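Local coordinates for 2OG-Fe dioxygenase family protein (Methylibium petroleiphilum, PDB 3PL0) that probably acts as an iron-dependent dioxygenase of the 2-oxoglutarate type, built on a cupin-like double-stranded beta-helix fold, at residues G71-T76 against P118-L123; R88-P93 against E145-R150; V125-L130 against L243-G248; K133-Q138 against V170-V175. One frame throughout, in Å; residues are numbered along the deposited sequence.

In the fold
From the N terminus, strand 65-77 supplies the first partner, and interaction 1 closes a loop of 41 residues by meeting the start of helix 118-134. Interaction 2 opens inside that loop, at strand 90-92, and ends beyond it on strand 141-152, so the two cross. The helix then starts two further contacts. Interaction 3 runs to strand 237-246 near the C terminus, crosses interaction 2 and encloses interaction 4, which joins the helix end to strand 172-181. Interactions 1, 3 and 4 thus tie helix 118-134 and the loop leaving it to three strands of the main antiparallel sheet, whereas interaction 2 brings strand 90-92 and its loop to that sheet.

Interaction 1: G71-T76 against P118-L123; sequences GCFMQT and PSWSAL
Phe73 and Trp120 carry the whole of this buried contact, the phenyl ring meeting the indole at its pyrrole side. The shortest approach is from Phe73 CZ to Trp120 NE1, 3.3 Å, and Phe73 CZ also lies 3.8 Å from Trp120 CZ2, so the tip of the phenyl sits along the nitrogen-bearing edge of the indole. Ring centroids 5.2 Å apart (phenyl to five-membered ring) and planes inclined at 51° define an oblique aromatic pair. Trp120 reaches the strand because its CG stands anti to the backbone N (chi1 -178°), which swings the indole off the helix toward Phe73. In the cupin-like double-stranded beta-helix fold this joins the first turn of helix 118-134 to strand 65-77 of the main sheet, with the Trp120 side chain also touching Leu241 on strand 237-246. An alanine in place of Phe73 would remove the ring beside Trp120 NE1, and the indole would probably lose its support on this side and be freer to turn. Two residues further along the strand, Gln75 reaches the same helix through a hydrogen bond from its NE2 to Val125 O.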
loop_
_atom_site.group_PDB
_atom_site.type_symbol
_atom_site.label_atom_id
_atom_site.label_comp_id
_atom_site.label_asym_id
_atom_site.label_seq_id
_atom_site.Cartn_x
_atom_site.Cartn_y
_atom_site.Cartn_z
ATOM N N GLY A 71 -1.222 0.428 -11.799
ATOM C CA GLY A 71 -0.089 0.481 -12.696
ATOM C C GLY A 71 0.972 -0.467 -12.217
ATOM O O GLY A 71 1.077 -0.718 -11.010
ATOM N N CYS A 72 1.772 -0.979 -13.158
ATOM C CA CYS A 72 2.749 -2.009 -12.812
ATOM C C CYS A 72 4.126 -1.679 -13.378
ATOM O O CYS A 72 4.270 -0.955 -14.400
ATOM C CB CYS A 72 2.296 -3.374 -13.316
ATOM S SG CYS A 72 0.669 -3.909 -12.665
ATOM N N PHE A 73 5.128 -2.244 -12.714
ATOM C CA PHE A 73 6.488 -1.933 -12.977
ATOM C C PHE A 73 7.331 -3.161 -12.734
ATOM O O PHE A 73 6.887 -4.111 -12.079
ATOM C CB PHE A 73 6.951 -0.806 -12.050
ATOM C CG PHE A 73 6.054 0.388 -12.064
ATOM C CD1 PHE A 73 4.881 0.399 -11.299
ATOM C CD2 PHE A 73 6.354 1.503 -12.826
ATOM C CE1 PHE A 73 4.033 1.490 -11.321
ATOM C CE2 PHE A 73 5.498 2.605 -12.849
ATOM C CZ PHE A 73 4.326 2.591 -12.084
HETATM N N MSE A 74 8.543 -3.105 -13.282
HETATM C CA MSE A 74 9.595 -4.069 -12.952
HETATM C C MSE A 74 10.846 -3.307 -12.548
HETATM O O MSE A 74 11.290 -2.353 -13.239
HETATM C CB MSE A 74 9.891 -5.045 -14.105
HETATM C CG MSE A 74 10.773 -6.261 -13.726
HETATM SE SE MSE A 74 10.832 -7.637 -15.155
HETATM C CE MSE A 74 11.864 -6.589 -16.463
ATOM N N GLN A 75 11.389 -3.725 -11.417
ATOM C CA GLN A 75 12.587 -3.163 -10.886
ATOM C C GLN A 75 13.656 -4.211 -11.011
ATOM O O GLN A 75 13.461 -5.340 -10.596
ATOM C CB GLN A 75 12.425 -2.813 -9.430
ATOM C CG GLN A 75 13.697 -2.226 -8.817
ATOM C CD GLN A 75 13.542 -1.840 -7.356
ATOM O OE1 GLN A 75 12.612 -2.260 -6.705
ATOM N NE2 GLN A 75 14.498 -1.060 -6.831
ATOM N N THR A 76 14.778 -3.820 -11.600
ATOM C CA THR A 76 15.989 -4.624 -11.586
ATOM C C THR A 76 16.948 -4.043 -10.550
ATOM O O THR A 76 17.164 -2.843 -10.484
ATOM C CB THR A 76 16.628 -4.664 -12.996
ATOM O OG1 THR A 76 15.612 -4.989 -13.959
ATOM C CG2 THR A 76 17.785 -5.689 -13.078
ATOM N N PRO A 118 10.025 12.647 -9.962
ATOM C CA PRO A 118 11.203 12.092 -9.350
ATOM C C PRO A 118 10.892 11.309 -8.094
ATOM O O PRO A 118 11.469 10.247 -7.902
ATOM C CB PRO A 118 12.071 13.327 -9.066
ATOM C CG PRO A 118 11.644 14.310 -10.086
ATOM C CD PRO A 118 10.207 14.064 -10.323
ATOM N N SER A 119 9.946 11.786 -7.283
ATOM C CA SER A 119 9.614 11.106 -6.055
ATOM C C SER A 119 8.999 9.732 -6.290
ATOM O O SER A 119 9.157 8.837 -5.462
ATOM C CB SER A 119 8.652 11.965 -5.215
ATOM O OG SER A 119 7.449 12.256 -5.921
ATOM N N TRP A 120 8.262 9.579 -7.376
ATOM C CA TRP A 120 7.654 8.278 -7.685
ATOM C C TRP A 120 8.716 7.184 -7.820
ATOM O O TRP A 120 8.672 6.178 -7.110
ATOM C CB TRP A 120 6.802 8.347 -8.959
ATOM C CG TRP A 120 6.108 7.032 -9.287
ATOM C CD1 TRP A 120 6.496 6.099 -10.220
ATOM C CD2 TRP A 120 4.956 6.481 -8.632
ATOM N NE1 TRP A 120 5.634 5.012 -10.197
ATOM C CE2 TRP A 120 4.679 5.232 -9.237
ATOM C CE3 TRP A 120 4.106 6.945 -7.621
ATOM C CZ2 TRP A 120 3.593 4.438 -8.853
ATOM C CZ3 TRP A 120 3.021 6.156 -7.236
ATOM C CH2 TRP A 120 2.786 4.909 -7.831
ATOM N N SER A 121 9.685 7.393 -8.718
ATOM C CA SER A 121 10.802 6.434 -8.842
ATOM C C SER A 121 11.619 6.274 -7.555
ATOM O O SER A 121 11.954 5.156 -7.191
ATOM C CB SER A 121 11.731 6.801 -10.001
ATOM O OG SER A 121 11.073 6.582 -11.233
ATOM N N ALA A 122 11.899 7.367 -6.857
ATOM C CA ALA A 122 12.671 7.324 -5.626
ATOM C C ALA A 122 11.977 6.404 -4.601
ATOM O O ALA A 122 12.620 5.557 -3.972
ATOM C CB ALA A 122 12.866 8.755 -5.040
ATOM N N LEU A 123 10.659 6.542 -4.516
ATOM C CA LEU A 123 9.831 5.735 -3.635
ATOM C C LEU A 123 9.911 4.252 -4.019
ATOM O O LEU A 123 10.333 3.443 -3.220
ATOM C CB LEU A 123 8.376 6.183 -3.700
ATOM C CG LEU A 123 7.404 5.473 -2.722
ATOM C CD1 LEU A 123 7.855 5.669 -1.209
ATOM C CD2 LEU A 123 5.994 5.927 -2.961
#

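Interaction 2: R88-P93 against E145-R150; sequences RAHWQP and EAHPFR
His90 and Glu145 form the close part of the contact, joined by a hydrogen bond from His90 ND1 to Glu145 OE1 of 3.1 Å with an N-H...O angle of 161°. The carboxylate oxygen lies near the imidazole plane, but the donor reaches it from above the carboxylate plane, 38° out of it. His147 packs on the same imidazole: its CE1 stands 3.6 Å from His90 ND1, over one face of the His90 ring and toward its rim. With centroids 4.8 Å apart, this is an edge-to-face pair in which His147 gives the edge and His90 the face. His90 CG, anti to the backbone N, turns the ring toward strand 141-152, its ND1 edge to Glu145 and one face to His147.

The Arg88 side is held more loosely. Arg88 NH1 makes a long salt bridge with Glu145 OE2 at 3.3 Å, and the guanidinium and carboxylate planes are 81° apart, far from a paired, coplanar arrangement. A bridging water there accepts from Trp91 N and donates to Glu145 OE2 over 2.8 Å.

Beyond the two segments, Glu145 OE1 is also hydrogen-bonded to His70 NE2, and His147 stacks on the His70 ring. With one oxygen shared by two imidazoles, in a His-carboxylate bond to His90, and the other held by a guanidinium and a water, Glu145 is probably fixed in its rotation and links segment 88-93 to strands 65-77 and 141-152.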
loop_
_atom_site.group_PDB
_atom_site.type_symbol
_atom_site.label_atom_id
_atom_site.label_comp_id
_atom_site.label_asym_id
_atom_site.label_seq_id
_atom_site.Cartn_x
_atom_site.Cartn_y
_atom_site.Cartn_z
ATOM N N ARG A 88 -2.108 -4.018 -17.214
ATOM C CA ARG A 88 -2.520 -5.398 -17.052
ATOM C C ARG A 88 -3.539 -5.520 -15.946
ATOM O O ARG A 88 -3.706 -4.609 -15.144
ATOM C CB ARG A 88 -1.310 -6.312 -16.781
ATOM C CG ARG A 88 -0.520 -5.973 -15.516
ATOM C CD ARG A 88 0.574 -6.966 -15.223
ATOM N NE ARG A 88 0.071 -8.276 -14.777
ATOM C CZ ARG A 88 -0.473 -8.543 -13.579
ATOM N NH1 ARG A 88 -0.612 -7.584 -12.649
ATOM N NH2 ARG A 88 -0.883 -9.800 -13.291
ATOM N N ALA A 89 -4.208 -6.664 -15.906
ATOM C CA ALA A 89 -5.234 -6.912 -14.926
ATOM C C ALA A 89 -4.659 -7.311 -13.576
ATOM O O ALA A 89 -3.533 -7.813 -13.474
ATOM C CB ALA A 89 -6.168 -7.997 -15.430
ATOM N N HIS A 90 -5.466 -7.113 -12.541
ATOM C CA HIS A 90 -5.088 -7.462 -11.213
ATOM C C HIS A 90 -5.840 -8.755 -10.874
ATOM O O HIS A 90 -7.046 -8.796 -11.048
ATOM C CB HIS A 90 -5.428 -6.323 -10.239
ATOM C CG HIS A 90 -5.165 -6.688 -8.815
ATOM N ND1 HIS A 90 -3.893 -6.885 -8.320
ATOM C CD2 HIS A 90 -6.009 -6.980 -7.804
ATOM C CE1 HIS A 90 -3.967 -7.263 -7.058
ATOM N NE2 HIS A 90 -5.242 -7.317 -6.714
ATOM N N TRP A 91 -5.130 -9.794 -10.410
ATOM C CA TRP A 91 -5.723 -11.087 -10.097
ATOM C C TRP A 91 -6.231 -11.153 -8.657
ATOM O O TRP A 91 -5.540 -10.755 -7.742
ATOM C CB TRP A 91 -4.687 -12.231 -10.335
ATOM C CG TRP A 91 -5.280 -13.636 -10.510
ATOM C CD1 TRP A 91 -6.466 -13.943 -11.090
ATOM C CD2 TRP A 91 -4.700 -14.901 -10.104
ATOM N NE1 TRP A 91 -6.679 -15.294 -11.058
ATOM C CE2 TRP A 91 -5.612 -15.910 -10.456
ATOM C CE3 TRP A 91 -3.510 -15.266 -9.443
ATOM C CZ2 TRP A 91 -5.361 -17.297 -10.215
ATOM C CZ3 TRP A 91 -3.251 -16.636 -9.209
ATOM C CH2 TRP A 91 -4.186 -17.631 -9.597
ATOM N N GLN A 92 -7.425 -11.699 -8.474
ATOM C CA GLN A 92 -8.076 -11.808 -7.162
ATOM C C GLN A 92 -8.696 -13.231 -7.021
ATOM O O GLN A 92 -9.942 -13.388 -6.976
ATOM C CB GLN A 92 -9.183 -10.734 -7.020
ATOM C CG GLN A 92 -8.693 -9.352 -6.624
ATOM C CD GLN A 92 -9.691 -8.207 -6.933
ATOM O OE1 GLN A 92 -9.276 -7.077 -7.201
ATOM N NE2 GLN A 92 -10.982 -8.512 -6.937
ATOM N N PRO A 93 -7.836 -14.270 -6.961
ATOM C CA PRO A 93 -8.340 -15.627 -6.745
ATOM C C PRO A 93 -8.891 -15.696 -5.334
ATOM O O PRO A 93 -8.509 -14.852 -4.507
ATOM C CB PRO A 93 -7.093 -16.465 -6.860
ATOM C CG PRO A 93 -5.939 -15.495 -6.467
ATOM C CD PRO A 93 -6.366 -14.211 -7.062
ATOM N N GLU A 145 3.172 -3.867 -8.245
ATOM C CA GLU A 145 1.894 -3.235 -8.585
ATOM C C GLU A 145 1.648 -2.019 -7.674
ATOM O O GLU A 145 2.009 -2.044 -6.502
ATOM C CB GLU A 145 0.749 -4.232 -8.474
ATOM C CG GLU A 145 0.940 -5.499 -9.335
ATOM C CD GLU A 145 -0.309 -6.387 -9.473
ATOM O OE1 GLU A 145 -1.412 -5.861 -9.771
ATOM O OE2 GLU A 145 -0.167 -7.633 -9.334
ATOM N N ALA A 146 1.100 -0.951 -8.245
ATOM C CA ALA A 146 0.782 0.246 -7.495
ATOM C C ALA A 146 -0.729 0.438 -7.515
ATOM O O ALA A 146 -1.328 0.437 -8.588
ATOM C CB ALA A 146 1.459 1.425 -8.095
ATOM N N HIS A 147 -1.337 0.629 -6.343
ATOM C CA HIS A 147 -2.770 0.863 -6.251
ATOM C C HIS A 147 -3.053 2.112 -5.400
ATOM O O HIS A 147 -3.181 2.017 -4.167
ATOM C CB HIS A 147 -3.412 -0.324 -5.554
ATOM C CG HIS A 147 -3.195 -1.636 -6.218
ATOM N ND1 HIS A 147 -4.125 -2.173 -7.070
ATOM C CD2 HIS A 147 -2.182 -2.533 -6.141
ATOM C CE1 HIS A 147 -3.692 -3.347 -7.502
ATOM N NE2 HIS A 147 -2.514 -3.584 -6.955
ATOM N N PRO A 148 -3.137 3.277 -6.024
ATOM C CA PRO A 148 -3.589 4.453 -5.271
ATOM C C PRO A 148 -5.081 4.367 -5.016
ATOM O O PRO A 148 -5.844 4.012 -5.936
ATOM C CB PRO A 148 -3.307 5.617 -6.198
ATOM C CG PRO A 148 -3.251 5.012 -7.587
ATOM C CD PRO A 148 -2.727 3.619 -7.400
ATOM N N PHE A 149 -5.484 4.671 -3.798
ATOM C CA PHE A 149 -6.869 4.528 -3.374
ATOM C C PHE A 149 -7.382 5.808 -2.764
ATOM O O PHE A 149 -6.663 6.443 -2.006
ATOM C CB PHE A 149 -6.980 3.496 -2.269
ATOM C CG PHE A 149 -6.919 2.075 -2.728
ATOM C CD1 PHE A 149 -7.958 1.503 -3.441
ATOM C CD2 PHE A 149 -5.818 1.286 -2.416
ATOM C CE1 PHE A 149 -7.898 0.168 -3.842
ATOM C CE2 PHE A 149 -5.758 -0.038 -2.803
ATOM C CZ PHE A 149 -6.809 -0.608 -3.513
ATOM N N ARG A 150 -8.662 6.107 -2.993
ATOM C CA ARG A 150 -9.427 6.991 -2.099
ATOM C C ARG A 150 -10.713 6.297 -1.742
ATOM O O ARG A 150 -11.439 5.839 -2.608
ATOM C CB ARG A 150 -9.762 8.323 -2.746
ATOM C CG ARG A 150 -10.835 9.154 -1.986
ATOM C CD ARG A 150 -10.955 10.567 -2.470
ATOM N NE ARG A 150 -9.775 11.339 -2.158
ATOM C CZ ARG A 150 -9.536 12.583 -2.556
ATOM N NH1 ARG A 150 -10.422 13.299 -3.262
ATOM N NH2 ARG A 150 -8.413 13.155 -2.177
HETATM O O HOH W 1 -2.064 -9.682 -9.704
#

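Interaction 3: V125-L130 against L243-G248; sequences VALGEL and LTYRSG
The hydroxyl of Tyr245, 3.5 Å from Leu127 CB across the contact, is hydrogen-bonded to Leu124 O, so the far end of this side chain is anchored in helix 118-134. The ring then lies against the helix backbone: Tyr245 CE2 comes to 3.5 Å from Gly128 CA, in an oblique approach. A beta carbon on Gly128 would sit about as close, 3.4 Å from Tyr245 CE2, so the glycine lets the ring in where any side chain would be tight. Leu127 adds the second, apolar foothold. Its CD1 meets Leu243 CD1 at 3.8 Å, the two side chains crossing at about a right angle. Tyr245 CG is anti to its carbonyl carbon (chi1 -68°), a setting that carries the phenol from the strand to the helix.

Trp142 and Phe131 flank the phenol, each in an edge-to-face pair with it. Separately, a hydrogen bond from Trp142 NE1 to Gly128 O pins Trp142 to the helix. A leucine at Tyr245 would lack the hydroxyl, which would probably leave Leu124 O without this mate and open a gap beside Gly128.

Strand 243-246 and helix 125-130 approach to 10.1 Å between axes, at an angle of 40°, with Leu127, Gly128, Leu243 and Tyr245 between them. This is helix-on-sheet packing, here a long helix laid on the face of the main sheet of a double-stranded beta-helix (cupin) fold.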
loop_
_atom_site.group_PDB
_atom_site.type_symbol
_atom_site.label_atom_id
_atom_site.label_comp_id
_atom_site.label_asym_id
_atom_site.label_seq_id
_atom_site.Cartn_x
_atom_site.Cartn_y
_atom_site.Cartn_z
ATOM N N VAL A 125 11.878 2.515 -5.930
ATOM C CA VAL A 125 13.215 1.948 -5.969
ATOM C C VAL A 125 13.765 1.694 -4.564
ATOM O O VAL A 125 14.285 0.608 -4.291
ATOM C CB VAL A 125 14.177 2.836 -6.797
ATOM C CG1 VAL A 125 15.682 2.457 -6.573
ATOM C CG2 VAL A 125 13.832 2.722 -8.295
ATOM N N ALA A 126 13.664 2.687 -3.691
ATOM C CA ALA A 126 14.245 2.617 -2.341
ATOM C C ALA A 126 13.615 1.481 -1.561
ATOM O O ALA A 126 14.320 0.722 -0.863
ATOM C CB ALA A 126 14.066 3.962 -1.568
ATOM N N LEU A 127 12.305 1.342 -1.715
ATOM C CA LEU A 127 11.574 0.279 -1.024
ATOM C C LEU A 127 11.944 -1.104 -1.592
ATOM O O LEU A 127 12.103 -2.072 -0.847
ATOM C CB LEU A 127 10.058 0.501 -1.087
ATOM C CG LEU A 127 9.508 1.745 -0.371
ATOM C CD1 LEU A 127 8.060 1.872 -0.762
ATOM C CD2 LEU A 127 9.694 1.605 1.159
ATOM N N GLY A 128 12.100 -1.192 -2.902
ATOM C CA GLY A 128 12.593 -2.442 -3.533
ATOM C C GLY A 128 13.977 -2.849 -3.059
ATOM O O GLY A 128 14.245 -4.046 -2.840
ATOM N N GLU A 129 14.870 -1.862 -2.928
ATOM C CA GLU A 129 16.240 -2.103 -2.488
ATOM C C GLU A 129 16.246 -2.588 -1.053
ATOM O O GLU A 129 16.962 -3.527 -0.696
ATOM C CB GLU A 129 17.087 -0.829 -2.626
ATOM C CG GLU A 129 17.596 -0.581 -4.039
ATOM C CD GLU A 129 18.129 0.847 -4.248
ATOM O OE1 GLU A 129 17.947 1.690 -3.343
ATOM O OE2 GLU A 129 18.721 1.151 -5.325
ATOM N N LEU A 130 15.401 -1.966 -0.237
ATOM C CA LEU A 130 15.257 -2.365 1.180
ATOM C C LEU A 130 14.720 -3.791 1.299
ATOM O O LEU A 130 15.337 -4.667 1.940
ATOM C CB LEU A 130 14.354 -1.373 1.870
ATOM C CG LEU A 130 14.113 -1.556 3.383
ATOM C CD1 LEU A 130 13.577 -0.278 4.015
ATOM C CD2 LEU A 130 13.096 -2.654 3.616
ATOM N N LEU A 243 1.620 -0.508 -2.496
ATOM C CA LEU A 243 2.633 -1.004 -3.435
ATOM C C LEU A 243 2.923 -2.445 -3.064
ATOM O O LEU A 243 3.166 -2.757 -1.874
ATOM C CB LEU A 243 3.921 -0.167 -3.371
ATOM C CG LEU A 243 3.869 1.348 -3.666
ATOM C CD1 LEU A 243 5.203 2.083 -3.326
ATOM C CD2 LEU A 243 3.458 1.607 -5.100
ATOM N N THR A 244 2.868 -3.354 -4.031
ATOM C CA THR A 244 3.189 -4.710 -3.743
ATOM C C THR A 244 4.432 -5.110 -4.525
ATOM O O THR A 244 4.614 -4.720 -5.689
ATOM C CB THR A 244 2.030 -5.663 -4.059
ATOM O OG1 THR A 244 1.767 -5.643 -5.456
ATOM C CG2 THR A 244 0.790 -5.275 -3.292
ATOM N N TYR A 245 5.273 -5.903 -3.881
ATOM C CA TYR A 245 6.479 -6.412 -4.493
ATOM C C TYR A 245 6.442 -7.935 -4.478
ATOM O O TYR A 245 6.228 -8.568 -3.415
ATOM C CB TYR A 245 7.711 -5.915 -3.717
ATOM C CG TYR A 245 7.950 -4.427 -3.826
ATOM C CD1 TYR A 245 7.074 -3.520 -3.220
ATOM C CD2 TYR A 245 9.043 -3.928 -4.527
ATOM C CE1 TYR A 245 7.272 -2.160 -3.327
ATOM C CE2 TYR A 245 9.269 -2.573 -4.634
ATOM C CZ TYR A 245 8.364 -1.682 -4.047
ATOM O OH TYR A 245 8.598 -0.338 -4.160
ATOM N N ARG A 246 6.701 -8.530 -5.641
ATOM C CA ARG A 246 6.649 -9.980 -5.773
ATOM C C ARG A 246 7.808 -10.502 -6.625
ATOM O O ARG A 246 8.117 -9.923 -7.676
ATOM C CB ARG A 246 5.311 -10.374 -6.382
ATOM C CG ARG A 246 5.030 -11.911 -6.364
ATOM C CD ARG A 246 3.568 -12.204 -6.667
ATOM N NE ARG A 246 3.265 -13.607 -6.415
ATOM C CZ ARG A 246 3.515 -14.590 -7.277
ATOM N NH1 ARG A 246 4.065 -14.332 -8.452
ATOM N NH2 ARG A 246 3.231 -15.837 -6.962
ATOM N N SER A 247 8.446 -11.576 -6.143
ATOM C CA SER A 247 9.475 -12.315 -6.866
ATOM C C SER A 247 8.848 -13.234 -7.892
ATOM O O SER A 247 7.763 -13.723 -7.660
ATOM C CB SER A 247 10.233 -13.203 -5.881
ATOM O OG SER A 247 11.302 -13.859 -6.537
ATOM N N GLY A 248 9.538 -13.482 -9.008
ATOM C CA GLY A 248 9.137 -14.495 -10.000
ATOM C C GLY A 248 8.231 -13.933 -11.091
ATOM O O GLY A 248 8.476 -14.095 -12.296
#

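Interaction 4: K133-Q138 against V170-V175; sequences KLRAPQ and VDFVAV
A classic beta bulge, with Asp171 and Phe172 both facing Tyr245, begins strand 172-181 and offers both side chains to Arg135, just past the end of helix 118-134. The guanidinium of Arg135 lies over the Phe172 ring, toward the rim: Arg135 CZ is 3.8 Å from Phe172 CZ, and the two planes are only 15° apart. Arg135 CB also touches the ring edge, so the side chain follows the phenyl from its root to its charged end. The bend at chi3 (60°) helps to lay the guanidinium flat.

Asp171 takes hold of the same guanidinium from the side. A salt bridge joins Arg135 NH2 to Asp171 OD1 at 3.4 Å, and the accompanying hydrogen bonds are weak, the second running from Arg135 NE to Asp171 OD1 at 3.5 Å. Guanidinium and carboxylate planes are 41° apart, too steep for a coplanar pair. Asp171 has its stronger partner in Ser247 N, which bonds to OD2, while Arg135 NH1 makes a further salt bridge with Asp213. The arginine therefore links two acidic side chains.

Leu134 completes the contact on the apolar side, its CD1 3.7 Å from Phe172 CE1. Phe131, one turn back along the helix, stacks on the Phe172 ring, so Phe172 is held among the helix residues and Arg135. Backbone hydrogen bonds from both Asp171 and Phe172 to the one residue Tyr245 are the evidence for the classic bulge, which here turns these two consecutive side chains both toward Arg135.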
loop_
_atom_site.group_PDB
_atom_site.type_symbol
_atom_site.label_atom_id
_atom_site.label_comp_id
_atom_site.label_asym_id
_atom_site.label_seq_id
_atom_site.Cartn_x
_atom_site.Cartn_y
_atom_site.Cartn_z
ATOM N N LYS A 133 17.047 -6.698 0.535
ATOM C CA LYS A 133 17.993 -7.012 1.601
ATOM C C LYS A 133 17.449 -8.033 2.570
ATOM O O LYS A 133 18.233 -8.713 3.209
ATOM C CB LYS A 133 18.445 -5.776 2.380
ATOM C CG LYS A 133 19.247 -4.764 1.586
ATOM C CD LYS A 133 20.699 -5.229 1.348
ATOM N N LEU A 134 16.129 -8.189 2.672
ATOM C CA LEU A 134 15.573 -9.193 3.594
ATOM C C LEU A 134 15.444 -10.517 2.901
ATOM O O LEU A 134 15.779 -11.556 3.474
ATOM C CB LEU A 134 14.183 -8.823 4.048
ATOM C CG LEU A 134 14.088 -7.907 5.222
ATOM C CD1 LEU A 134 12.688 -7.288 5.227
ATOM C CD2 LEU A 134 14.397 -8.699 6.482
ATOM N N ARG A 135 14.864 -10.471 1.701
ATOM C CA ARG A 135 14.684 -11.655 0.875
ATOM C C ARG A 135 14.912 -11.282 -0.589
ATOM O O ARG A 135 14.028 -10.741 -1.248
ATOM C CB ARG A 135 13.270 -12.211 1.070
ATOM C CG ARG A 135 13.105 -13.682 0.835
ATOM C CD ARG A 135 11.938 -14.227 1.644
ATOM N NE ARG A 135 10.667 -13.595 1.296
ATOM C CZ ARG A 135 9.822 -13.005 2.158
ATOM N NH1 ARG A 135 10.093 -12.960 3.449
ATOM N NH2 ARG A 135 8.671 -12.472 1.733
ATOM N N ALA A 136 16.087 -11.590 -1.104
ATOM C CA ALA A 136 16.426 -11.246 -2.482
ATOM C C ALA A 136 15.494 -11.938 -3.462
ATOM O O ALA A 136 15.333 -13.127 -3.413
ATOM C CB ALA A 136 17.887 -11.652 -2.781
ATOM N N PRO A 137 14.901 -11.190 -4.383
ATOM C CA PRO A 137 13.998 -11.836 -5.347
ATOM C C PRO A 137 14.717 -12.601 -6.471
ATOM O O PRO A 137 15.819 -12.221 -6.860
ATOM C CB PRO A 137 13.247 -10.659 -5.953
ATOM C CG PRO A 137 14.211 -9.490 -5.820
ATOM C CD PRO A 137 15.033 -9.739 -4.588
ATOM N N GLN A 138 14.070 -13.642 -6.989
ATOM C CA GLN A 138 14.621 -14.432 -8.092
ATOM C C GLN A 138 15.144 -13.535 -9.221
ATOM O O GLN A 138 14.456 -12.636 -9.690
ATOM C CB GLN A 138 13.570 -15.413 -8.637
ATOM C CG GLN A 138 14.032 -16.279 -9.837
ATOM C CD GLN A 138 15.318 -17.040 -9.583
ATOM O OE1 GLN A 138 15.587 -17.492 -8.466
ATOM N NE2 GLN A 138 16.121 -17.202 -10.633
ATOM N N VAL A 170 1.900 -11.703 -2.024
ATOM C CA VAL A 170 3.125 -11.223 -2.635
ATOM C C VAL A 170 4.269 -11.477 -1.654
ATOM O O VAL A 170 4.097 -12.170 -0.669
ATOM C CB VAL A 170 2.987 -9.715 -3.011
ATOM C CG1 VAL A 170 1.885 -9.496 -4.076
ATOM C CG2 VAL A 170 2.692 -8.831 -1.764
ATOM N N ASP A 171 5.423 -10.879 -1.875
ATOM C CA ASP A 171 6.520 -10.975 -0.917
ATOM C C ASP A 171 6.499 -9.857 0.142
ATOM O O ASP A 171 6.617 -10.129 1.341
ATOM C CB ASP A 171 7.850 -10.957 -1.632
ATOM C CG ASP A 171 8.158 -12.301 -2.282
ATOM O OD1 ASP A 171 8.764 -13.145 -1.588
ATOM O OD2 ASP A 171 7.719 -12.513 -3.426
ATOM N N PHE A 172 6.410 -8.618 -0.311
ATOM C CA PHE A 172 6.401 -7.425 0.560
ATOM C C PHE A 172 5.376 -6.426 0.085
ATOM O O PHE A 172 5.072 -6.351 -1.127
ATOM C CB PHE A 172 7.772 -6.749 0.610
ATOM C CG PHE A 172 8.836 -7.619 1.163
ATOM C CD1 PHE A 172 9.014 -7.730 2.520
ATOM C CD2 PHE A 172 9.646 -8.376 0.318
ATOM C CE1 PHE A 172 9.980 -8.553 3.036
ATOM C CE2 PHE A 172 10.603 -9.203 0.828
ATOM C CZ PHE A 172 10.782 -9.298 2.179
ATOM N N VAL A 173 4.786 -5.722 1.068
ATOM C CA VAL A 173 3.854 -4.647 0.816
ATOM C C VAL A 173 4.270 -3.370 1.526
ATOM O O VAL A 173 4.801 -3.408 2.668
ATOM C CB VAL A 173 2.446 -5.046 1.226
ATOM C CG1 VAL A 173 1.480 -3.874 0.965
ATOM C CG2 VAL A 173 2.007 -6.317 0.447
ATOM N N ALA A 174 4.072 -2.237 0.845
ATOM C CA ALA A 174 4.156 -0.931 1.490
ATOM C C ALA A 174 2.825 -0.268 1.369
ATOM O O ALA A 174 2.298 -0.118 0.266
ATOM C CB ALA A 174 5.200 -0.039 0.841
ATOM N N VAL A 175 2.273 0.136 2.505
ATOM C CA VAL A 175 1.087 0.997 2.537
ATOM C C VAL A 175 1.538 2.419 2.885
ATOM O O VAL A 175 2.013 2.679 4.001
ATOM C CB VAL A 175 0.085 0.539 3.587
ATOM C CG1 VAL A 175 -1.163 1.475 3.577
ATOM C CG2 VAL A 175 -0.334 -0.929 3.348
#